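Local coordinates for protein SsfS6 (Streptomyces sp. SF2575, PDB 4FZR) that is a GT-B-fold protein of the erythromycin biosynthesis protein CIII-like family, with two domains each built around a parallel beta-sheet, at residues E130-T135 with L154-L159. Residues are numbered along the deposited sequence; the frame is centred on the assembly and turned at random.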
ATOM      1  N   GLU A 130      11.289  13.593   2.713  1.00 22.48           N
ATOM      2  CA  GLU A 130      12.598  13.083   2.334  1.00 25.32           C
ATOM      3  C   GLU A 130      13.630  14.204   2.488  1.00 24.12           C
ATOM      4  O   GLU A 130      13.318  15.373   2.270  1.00 24.00           O
ATOM      5  CB  GLU A 130      12.535  12.564   0.898  1.00 23.18           C
ATOM      6  CG  GLU A 130      13.850  12.150   0.300  1.00 39.31           C
ATOM      7  CD  GLU A 130      14.437  13.228  -0.586  1.00 37.64           C
ATOM      8  OE1 GLU A 130      13.681  13.824  -1.382  1.00 34.12           O
ATOM      9  OE2 GLU A 130      15.654  13.486  -0.482  1.00 39.13           O
ATOM     10  N   THR A 131      14.851  13.848   2.879  1.00 22.42           N
ATOM     11  CA  THR A 131      15.853  14.840   3.284  1.00 27.75           C
ATOM     12  C   THR A 131      16.085  15.994   2.296  1.00 26.62           C
ATOM     13  O   THR A 131      16.437  17.095   2.709  1.00 26.92           O
ATOM     14  CB  THR A 131      17.214  14.178   3.620  1.00 32.22           C
ATOM     15  OG1 THR A 131      18.211  15.192   3.796  1.00 38.45           O
ATOM     16  CG2 THR A 131      17.657  13.236   2.517  1.00 25.97           C
ATOM     17  N   TYR A 132      15.888  15.754   1.003  1.00 26.42           N
ATOM     18  CA  TYR A 132      16.076  16.808   0.003  1.00 28.39           C
ATOM     19  C   TYR A 132      14.760  17.447  -0.448  1.00 31.82           C
ATOM     20  O   TYR A 132      14.768  18.391  -1.237  1.00 29.83           O
ATOM     21  CB  TYR A 132      16.833  16.276  -1.219  1.00 31.68           C
ATOM     22  CG  TYR A 132      18.265  15.862  -0.947  1.00 37.39           C
ATOM     23  CD1 TYR A 132      18.962  16.353   0.152  1.00 32.73           C
ATOM     24  CD2 TYR A 132      18.921  14.983  -1.797  1.00 38.91           C
ATOM     25  CE1 TYR A 132      20.272  15.972   0.394  1.00 35.13           C
ATOM     26  CE2 TYR A 132      20.224  14.598  -1.564  1.00 35.07           C
ATOM     27  CZ  TYR A 132      20.895  15.094  -0.468  1.00 42.93           C
ATOM     28  OH  TYR A 132      22.196  14.710  -0.239  1.00 43.89           O
ATOM     29  N   SER A 133      13.637  16.930   0.039  1.00 28.16           N
ATOM     30  CA  SER A 133      12.339  17.562  -0.194  1.00 26.82           C
ATOM     31  C   SER A 133      12.108  18.655   0.840  1.00 22.58           C
ATOM     32  O   SER A 133      11.463  18.428   1.863  1.00 24.37           O
ATOM     33  CB  SER A 133      11.212  16.533  -0.117  1.00 27.61           C
ATOM     34  OG  SER A 133      11.308  15.587  -1.168  1.00 41.31           O
ATOM     35  N   LEU A 134      12.627  19.845   0.559  1.00 18.97           N
ATOM     36  CA  LEU A 134      12.650  20.928   1.537  1.00 25.65           C
ATOM     37  C   LEU A 134      11.316  21.663   1.644  1.00 26.52           C
ATOM     38  O   LEU A 134      11.175  22.590   2.443  1.00 27.03           O
ATOM     39  CB  LEU A 134      13.771  21.916   1.199  1.00 23.57           C
ATOM     40  CG  LEU A 134      15.194  21.365   1.316  1.00 27.67           C
ATOM     41  CD1 LEU A 134      16.221  22.450   1.002  1.00 33.08           C
ATOM     42  CD2 LEU A 134      15.427  20.781   2.705  1.00 32.59           C
ATOM     43  N   THR A 135      10.336  21.252   0.847  1.00 26.01           N
ATOM     44  CA  THR A 135       9.000  21.817   0.967  1.00 28.20           C
ATOM     45  C   THR A 135       8.418  21.417   2.320  1.00 23.09           C
ATOM     46  O   THR A 135       7.704  22.193   2.951  1.00 28.95           O
ATOM     47  CB  THR A 135       8.069  21.342  -0.164  1.00 28.11           C
ATOM     48  OG1 THR A 135       8.616  21.723  -1.432  1.00 31.28           O
ATOM     49  CG2 THR A 135       6.687  21.961  -0.014  1.00 20.78           C
ATOM     50  N   LEU A 154      21.942   5.768   0.712  1.00 38.31           N
ATOM     51  CA  LEU A 154      23.011   5.219   1.533  1.00 38.05           C
ATOM     52  C   LEU A 154      23.815   6.365   2.119  1.00 27.45           C
ATOM     53  O   LEU A 154      24.179   6.349   3.294  1.00 34.82           O
ATOM     54  CB  LEU A 154      23.933   4.330   0.703  1.00 35.59           C
ATOM     55  CG  LEU A 154      23.558   2.858   0.531  1.00 40.95           C
ATOM     56  CD1 LEU A 154      24.634   2.153  -0.279  1.00 48.15           C
ATOM     57  CD2 LEU A 154      23.382   2.176   1.876  1.00 31.03           C
ATOM     58  N   ALA A 155      24.085   7.364   1.286  1.00 37.54           N
ATOM     59  CA  ALA A 155      24.847   8.528   1.708  1.00 43.96           C
ATOM     60  C   ALA A 155      24.228   9.796   1.136  1.00 42.82           C
ATOM     61  O   ALA A 155      24.015   9.911  -0.071  1.00 43.98           O
ATOM     62  CB  ALA A 155      26.292   8.399   1.271  1.00 42.66           C
ATOM     63  N   SER A 156      23.932  10.743   2.018  1.00 38.37           N
ATOM     64  CA  SER A 156      23.323  12.002   1.614  1.00 52.77           C
ATOM     65  C   SER A 156      24.223  13.174   1.997  1.00 54.03           C
ATOM     66  O   SER A 156      24.186  13.643   3.136  1.00 47.26           O
ATOM     67  CB  SER A 156      21.946  12.155   2.268  1.00 47.66           C
ATOM     68  OG  SER A 156      21.091  11.083   1.905  1.00 44.83           O
ATOM     69  N   PRO A 157      25.043  13.648   1.044  1.00 48.86           N
ATOM     70  CA  PRO A 157      25.931  14.791   1.273  1.00 44.44           C
ATOM     71  C   PRO A 157      25.233  15.950   1.980  1.00 55.13           C
ATOM     72  O   PRO A 157      24.151  16.362   1.560  1.00 55.07           O
ATOM     73  CB  PRO A 157      26.323  15.212  -0.143  1.00 49.76           C
ATOM     74  CG  PRO A 157      26.261  13.954  -0.936  1.00 50.03           C
ATOM     75  CD  PRO A 157      25.172  13.112  -0.325  1.00 46.82           C
ATOM     76  N   GLU A 158      25.845  16.463   3.044  1.00 54.02           N
ATOM     77  CA  GLU A 158      25.301  17.616   3.752  1.00 63.52           C
ATOM     78  C   GLU A 158      25.417  18.861   2.875  1.00 52.21           C
ATOM     79  O   GLU A 158      24.735  19.859   3.104  1.00 49.48           O
ATOM     80  CB  GLU A 158      26.038  17.833   5.076  1.00 77.28           C
ATOM     81  CG  GLU A 158      27.447  18.392   4.919  1.00 89.44           C
ATOM     82  CD  GLU A 158      28.200  18.478   6.235  1.00 99.68           C
ATOM     83  OE1 GLU A 158      27.547  18.567   7.296  1.00101.77           O
ATOM     84  OE2 GLU A 158      29.449  18.456   6.205  1.00105.00           O
ATOM     85  N   LEU A 159      26.286  18.791   1.871  1.00 53.04           N
ATOM     86  CA  LEU A 159      26.491  19.901   0.943  1.00 54.51           C
ATOM     87  C   LEU A 159      25.241  20.195   0.122  1.00 50.11           C
ATOM     88  O   LEU A 159      24.936  21.354  -0.166  1.00 44.22           O
ATOM     89  CB  LEU A 159      27.662  19.600   0.008  1.00 47.95           C
ATOM     90  CG  LEU A 159      28.984  20.275   0.374  1.00 58.88           C
ATOM     91  CD1 LEU A 159      28.885  21.778   0.154  1.00 49.36           C
ATOM     92  CD2 LEU A 159      29.379  19.959   1.812  1.00 61.00           C
TER
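Y132 reaches across to S156 and P157 with its phenol end, joining two loops of the N-terminal Rossmann-like domain of a GT-B fold. One loop follows strand 126-130. The other leads into helix 158-167, and P157 is the N-cap residue of that helix.

The polar link is one hydrogen bond, from Y132 OH to P157 O at 3.1 Å. The bond makes 125° at the carbonyl oxygen, and the hydroxyl is tilted 17° from the carbonyl plane. P157 O lies at the edge of the tyrosine ring, near its plane.

The rest is van der Waals packing. Y132 OH also rests against P157 CD at 3.4 Å. S156 CB lies 3.6 Å from Y132 OH and stands oblique to the ring. T131 CG2 sits 4.1 Å above one face of the Y132 ring, displaced to the ring's margin. From there it loosely meets S156 OG.

The Y132 side chain starts from a type I turn, E130 to S133, closed by the S133 N to E130 O hydrogen bond. CG lies anti to the carbonyl carbon (chi1 -66°), which directs the ring at the second loop. Nearby, Y104 meets the tyrosine ring at an inclined angle, and E331 touches its side chain.

E130 OE2 forms a salt bridge with R153. E130 OE2 also accepts a hydrogen bond from Y132 N at 2.7 Å, met from above the carboxylate plane.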